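Local atomic coordinates of possible prolidase (Bifidobacterium longum NCC2705, PDB entry 2P9B), a protein that is a putative prolidase of the amidohydrolase family, probably a hydrolase acting on carbon-nitrogen bonds. Residues 122-126 against 127-131. Sequence-based numbering, arbitrary orientation.
Sequences TTLLE and SGVTT
Leu124 O, on the last turn of the helix, accepts two hydrogen bonds: Ser127 OG lies 2.6 Å from Leu124 O, and Val129 N reaches the same oxygen at 3.1 Å. Serine suits because its short hydroxyl, between its own backbone N and carbonyl carbon (chi1 77°), turns back over the helix end. Ser127 N bonds to Thr123 O and weakly to Leu124 O. Gly128 N donates a hydrogen bond to Leu125 O (2.8 Å); this bond and Val129 N's, with Gly128's positive phi (102°), make a Schellman motif, where a side chain would jam against the preceding carbonyl oxygen. An alanine at Ser127 would remove the hydroxyl bond, and the turn would probably be held by backbone bonds alone. Leu125 CA makes a C-H...O contact (3.3 Å) with Val129 O, which is buried without a hydrogen-bond partner. Apolar Leu124, Leu125 and Val129 suit this buried side, though more loosely packed: Leu124 CD2 and Val129 CG2 are 4.3 Å apart. Glu126, partly exposed, suits the more open side, extending to Arg432. Helix 113-126 thus leads into strand 129-134, parallel to strands 68-78 and 158-160, consistent with the family's TIM barrel; Leu125 packs on strand 422-425, Leu124 and Val129 on helix 356-367.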
# COMPACT_ATOMS: atom_id res chain seq x y z
N THR A 122 -0.03 13.82 -3.12
CA THR A 122 1.13 14.33 -3.83
C THR A 122 2.42 13.97 -3.09
O THR A 122 3.43 13.66 -3.72
CB THR A 122 1.05 15.86 -4.02
OG1 THR A 122 -0.09 16.17 -4.84
CG2 THR A 122 2.30 16.38 -4.71
N THR A 123 2.38 14.01 -1.76
CA THR A 123 3.54 13.65 -0.96
C THR A 123 3.91 12.19 -1.23
O THR A 123 5.07 11.86 -1.43
CB THR A 123 3.26 13.85 0.54
OG1 THR A 123 3.09 15.24 0.80
CG2 THR A 123 4.41 13.31 1.38
N LEU A 124 2.90 11.32 -1.22
CA LEU A 124 3.13 9.90 -1.49
C LEU A 124 3.77 9.75 -2.87
O LEU A 124 4.78 9.05 -3.02
CB LEU A 124 1.81 9.12 -1.44
CG LEU A 124 1.35 8.70 -0.05
CD1 LEU A 124 -0.17 8.57 -0.00
CD2 LEU A 124 2.03 7.39 0.32
N LEU A 125 3.20 10.41 -3.87
CA LEU A 125 3.77 10.33 -5.22
C LEU A 125 5.21 10.83 -5.26
O LEU A 125 6.08 10.16 -5.82
CB LEU A 125 2.91 11.13 -6.21
CG LEU A 125 3.40 11.11 -7.67
CD1 LEU A 125 3.44 9.67 -8.17
CD2 LEU A 125 2.48 11.94 -8.54
N GLU A 126 5.48 11.98 -4.65
CA GLU A 126 6.83 12.54 -4.64
C GLU A 126 7.83 11.61 -3.95
O GLU A 126 9.03 11.67 -4.23
CB GLU A 126 6.85 13.91 -3.96
CG GLU A 126 6.03 14.96 -4.69
CD GLU A 126 5.92 16.27 -3.94
OE1 GLU A 126 5.97 16.25 -2.69
OE2 GLU A 126 5.77 17.32 -4.60
N SER A 127 7.34 10.75 -3.06
CA SER A 127 8.20 9.82 -2.35
C SER A 127 8.46 8.59 -3.22
O SER A 127 9.21 7.69 -2.82
CB SER A 127 7.58 9.40 -1.01
OG SER A 127 6.53 8.46 -1.18
N GLY A 128 7.83 8.55 -4.39
CA GLY A 128 8.01 7.43 -5.30
C GLY A 128 6.92 6.37 -5.36
O GLY A 128 7.10 5.33 -5.99
N VAL A 129 5.78 6.64 -4.71
CA VAL A 129 4.64 5.72 -4.68
C VAL A 129 3.65 6.09 -5.79
O VAL A 129 2.99 7.12 -5.72
CB VAL A 129 3.93 5.79 -3.33
CG1 VAL A 129 2.84 4.75 -3.25
CG2 VAL A 129 4.94 5.59 -2.21
N THR A 130 3.54 5.23 -6.80
CA THR A 130 2.68 5.50 -7.94
C THR A 130 1.27 4.92 -7.88
O THR A 130 0.42 5.25 -8.72
CB THR A 130 3.37 5.07 -9.24
OG1 THR A 130 3.87 3.74 -9.09
CG2 THR A 130 4.53 6.00 -9.55
N THR A 131 1.01 4.05 -6.91
CA THR A 131 -0.31 3.47 -6.73
C THR A 131 -0.52 3.36 -5.23
O THR A 131 0.38 2.95 -4.50
CB THR A 131 -0.44 2.06 -7.35
OG1 THR A 131 -0.17 2.12 -8.75
CG2 THR A 131 -1.85 1.51 -7.14